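Local coordinates for protein putative dienelactone hydrolase (Klebsiella pneumoniae subsp. pneumoniae MGH 78578, PDB 3F67) that is probably a hydrolase of the dienelactone hydrolase family, with an alpha/beta-hydrolase fold, likely acting on carboxylic esters, at residues 169-177 with 230-241. Residues are numbered along the deposited sequence; the frame is centred on the assembly and turned at random.
Sequences NAPVLGLYG and GWQRMLAWFAQY
The indole of W237 meets residues 171-173 in two ways, by a hydrogen bond at its edge and by packing on its face. At the edge, NE1 donates to P171 O over 3.1 Å, and an N-H...O angle of 168° makes the bond nearly straight. The oxygen lies in the indole plane, whereas NE1 stands above the plane of the P171 carbonyl (C=O...N angle 103°), away from the usual lone-pair directions. Over one face, L173 CB sits 3.6 Å from the centroid of the five-membered ring of W237, close enough to the ring normal for a CH-pi contact. The CB of W237 points toward the strand, and with CG anti to the backbone N (chi1 -168°) the indole lies along residues 171-173. CZ2 on its benzo side is 3.6 Å from P171 CB; the hydrogen bond and the L173 contact together probably limit rotation of the indole. Beyond the proline, P171 CG and Y241 OH approach from opposite directions to 3.6 Å, while the C-terminal carboxylate of Y241 pairs with R116.

Toward the N terminus of the helix segment, L173 CD2 rests on the backbone at R233 O (3.6 Å), and L175 CD1 packs against G230 O at 3.5 Å. The extended R233 side chain passes L175 CD2 with its CD at 4.1 Å before its NE forms a salt bridge with D229.

The axes of strand 172-177, which lies between strands 141-145 and 202-207, and helix segment 230-238 run antiparallel, 9.6 Å apart at closest approach: the C-terminal helix packed on the central sheet, characteristic of the alpha/beta-hydrolase fold.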
# COMPACT_ATOMS: atom_id res chain seq x y z
N ASN A 169 12.36 -8.62 -1.25
CA ASN A 169 12.83 -9.14 0.05
C ASN A 169 11.78 -10.00 0.74
O ASN A 169 12.11 -10.76 1.66
CB ASN A 169 13.16 -7.99 1.03
CG ASN A 169 14.29 -7.10 0.53
OD1 ASN A 169 14.15 -5.87 0.46
ND2 ASN A 169 15.40 -7.70 0.19
N ALA A 170 10.52 -9.84 0.32
CA ALA A 170 9.33 -10.37 1.02
C ALA A 170 8.35 -10.88 -0.01
O ALA A 170 8.32 -10.37 -1.15
CB ALA A 170 8.64 -9.22 1.80
N PRO A 171 7.52 -11.91 0.36
CA PRO A 171 6.48 -12.40 -0.56
C PRO A 171 5.44 -11.33 -0.85
O PRO A 171 4.93 -10.70 0.10
CB PRO A 171 5.82 -13.56 0.24
CG PRO A 171 6.82 -13.92 1.27
CD PRO A 171 7.57 -12.68 1.62
N VAL A 172 5.15 -11.11 -2.14
CA VAL A 172 4.19 -10.08 -2.53
C VAL A 172 3.05 -10.72 -3.26
O VAL A 172 3.27 -11.47 -4.21
CB VAL A 172 4.80 -9.03 -3.49
CG1 VAL A 172 3.78 -7.95 -3.74
CG2 VAL A 172 6.08 -8.39 -2.87
N LEU A 173 1.84 -10.43 -2.81
CA LEU A 173 0.61 -10.86 -3.52
C LEU A 173 0.07 -9.63 -4.25
O LEU A 173 -0.12 -8.57 -3.61
CB LEU A 173 -0.45 -11.27 -2.48
CG LEU A 173 -1.87 -11.43 -3.00
CD1 LEU A 173 -2.00 -12.55 -4.11
CD2 LEU A 173 -2.76 -11.87 -1.80
N GLY A 174 -0.20 -9.73 -5.55
CA GLY A 174 -0.84 -8.61 -6.25
C GLY A 174 -2.30 -8.95 -6.53
O GLY A 174 -2.63 -10.08 -6.89
N LEU A 175 -3.19 -7.97 -6.36
CA LEU A 175 -4.63 -8.19 -6.64
C LEU A 175 -5.01 -7.20 -7.74
O LEU A 175 -5.02 -5.99 -7.52
CB LEU A 175 -5.43 -7.92 -5.33
CG LEU A 175 -5.04 -8.88 -4.18
CD1 LEU A 175 -5.68 -8.41 -2.85
CD2 LEU A 175 -5.49 -10.38 -4.51
N TYR A 176 -5.30 -7.73 -8.95
CA TYR A 176 -5.39 -6.90 -10.16
C TYR A 176 -6.74 -7.15 -10.85
O TYR A 176 -7.32 -8.25 -10.71
CB TYR A 176 -4.19 -7.20 -11.08
CG TYR A 176 -2.97 -6.43 -10.59
CD1 TYR A 176 -2.34 -6.76 -9.36
CD2 TYR A 176 -2.45 -5.36 -11.34
CE1 TYR A 176 -1.29 -6.04 -8.88
CE2 TYR A 176 -1.34 -4.61 -10.86
CZ TYR A 176 -0.77 -4.97 -9.64
OH TYR A 176 0.28 -4.22 -9.12
N GLY A 177 -7.24 -6.14 -11.56
CA GLY A 177 -8.51 -6.29 -12.30
C GLY A 177 -8.30 -6.46 -13.81
O GLY A 177 -7.58 -5.67 -14.44
N GLY A 230 -10.58 -10.55 -2.61
CA GLY A 230 -9.22 -9.96 -2.44
C GLY A 230 -8.89 -9.70 -0.99
O GLY A 230 -7.76 -9.99 -0.51
N TRP A 231 -9.88 -9.21 -0.24
CA TRP A 231 -9.66 -8.94 1.18
C TRP A 231 -9.32 -10.26 1.92
O TRP A 231 -8.40 -10.29 2.74
CB TRP A 231 -10.91 -8.32 1.80
CG TRP A 231 -10.66 -7.67 3.15
CD1 TRP A 231 -11.05 -8.14 4.37
CD2 TRP A 231 -10.02 -6.40 3.39
NE1 TRP A 231 -10.63 -7.26 5.37
CE2 TRP A 231 -10.02 -6.19 4.79
CE3 TRP A 231 -9.43 -5.44 2.55
CZ2 TRP A 231 -9.46 -5.04 5.39
CZ3 TRP A 231 -8.85 -4.31 3.13
CH2 TRP A 231 -8.88 -4.12 4.55
N GLN A 232 -10.02 -11.35 1.56
CA GLN A 232 -9.73 -12.62 2.23
C GLN A 232 -8.37 -13.15 1.79
O GLN A 232 -7.63 -13.70 2.64
CB GLN A 232 -10.83 -13.65 1.94
CG GLN A 232 -12.20 -13.27 2.61
CD GLN A 232 -12.06 -12.96 4.13
OE1 GLN A 232 -12.48 -11.88 4.63
NE2 GLN A 232 -11.39 -13.88 4.85
N ARG A 233 -8.00 -12.93 0.53
CA ARG A 233 -6.65 -13.39 0.05
C ARG A 233 -5.56 -12.59 0.74
O ARG A 233 -4.52 -13.13 1.07
CB ARG A 233 -6.49 -13.24 -1.48
CG ARG A 233 -7.28 -14.31 -2.29
CD ARG A 233 -7.06 -14.13 -3.79
NE ARG A 233 -7.85 -15.17 -4.48
CZ ARG A 233 -7.41 -16.38 -4.79
NH1 ARG A 233 -6.15 -16.73 -4.54
NH2 ARG A 233 -8.23 -17.23 -5.44
N MSE A 234 -5.80 -11.30 0.98
CA MSE A 234 -4.82 -10.48 1.71
C MSE A 234 -4.61 -11.00 3.14
O MSE A 234 -3.48 -11.20 3.60
CB MSE A 234 -5.29 -9.03 1.76
CG MSE A 234 -4.35 -8.10 2.57
SE MSE A 234 -5.27 -6.40 2.91
CE MSE A 234 -6.63 -7.11 4.09
N LEU A 235 -5.72 -11.21 3.86
CA LEU A 235 -5.61 -11.77 5.20
C LEU A 235 -4.95 -13.16 5.20
O LEU A 235 -4.15 -13.44 6.11
CB LEU A 235 -7.00 -11.87 5.87
CG LEU A 235 -7.61 -10.45 6.08
CD1 LEU A 235 -9.05 -10.66 6.56
CD2 LEU A 235 -6.83 -9.61 7.13
N ALA A 236 -5.24 -13.99 4.21
CA ALA A 236 -4.59 -15.32 4.13
C ALA A 236 -3.07 -15.19 3.91
O ALA A 236 -2.27 -15.96 4.47
CB ALA A 236 -5.23 -16.15 2.95
N TRP A 237 -2.67 -14.19 3.13
CA TRP A 237 -1.27 -14.00 2.77
C TRP A 237 -0.50 -13.59 4.02
O TRP A 237 0.64 -14.00 4.22
CB TRP A 237 -1.18 -12.90 1.70
CG TRP A 237 0.16 -12.78 1.03
CD1 TRP A 237 1.13 -11.84 1.27
CD2 TRP A 237 0.62 -13.58 -0.05
NE1 TRP A 237 2.20 -12.03 0.41
CE2 TRP A 237 1.90 -13.08 -0.43
CE3 TRP A 237 0.07 -14.67 -0.75
CZ2 TRP A 237 2.65 -13.64 -1.48
CZ3 TRP A 237 0.80 -15.24 -1.83
CH2 TRP A 237 2.09 -14.72 -2.18
N PHE A 238 -1.13 -12.76 4.84
CA PHE A 238 -0.53 -12.20 6.07
C PHE A 238 -0.59 -13.15 7.26
O PHE A 238 0.07 -12.92 8.29
CB PHE A 238 -1.24 -10.91 6.52
CG PHE A 238 -0.96 -9.69 5.65
CD1 PHE A 238 -1.85 -8.60 5.66
CD2 PHE A 238 0.16 -9.64 4.79
CE1 PHE A 238 -1.60 -7.46 4.87
CE2 PHE A 238 0.43 -8.49 3.99
CZ PHE A 238 -0.45 -7.40 4.03
N ALA A 239 -1.40 -14.19 7.14
CA ALA A 239 -1.86 -14.93 8.36
C ALA A 239 -0.74 -15.49 9.25
O ALA A 239 -0.89 -15.51 10.50
CB ALA A 239 -2.79 -16.08 7.94
N GLN A 240 0.36 -15.98 8.66
CA GLN A 240 1.39 -16.63 9.49
C GLN A 240 2.33 -15.66 10.18
O GLN A 240 3.12 -16.09 11.03
CB GLN A 240 2.25 -17.58 8.62
CG GLN A 240 3.32 -16.86 7.77
CD GLN A 240 3.99 -17.81 6.81
OE1 GLN A 240 4.97 -18.44 7.15
NE2 GLN A 240 3.44 -17.95 5.64
N TYR A 241 2.31 -14.40 9.75
CA TYR A 241 3.36 -13.42 10.16
C TYR A 241 3.02 -12.69 11.45
O TYR A 241 1.85 -12.72 11.87
CB TYR A 241 3.64 -12.43 9.02
CG TYR A 241 4.11 -13.14 7.79
CD1 TYR A 241 3.27 -13.29 6.66
CD2 TYR A 241 5.38 -13.72 7.75
CE1 TYR A 241 3.73 -13.99 5.51
CE2 TYR A 241 5.83 -14.42 6.61
CZ TYR A 241 4.98 -14.54 5.51
OH TYR A 241 5.44 -15.19 4.39
OXT TYR A 241 3.93 -12.11 12.08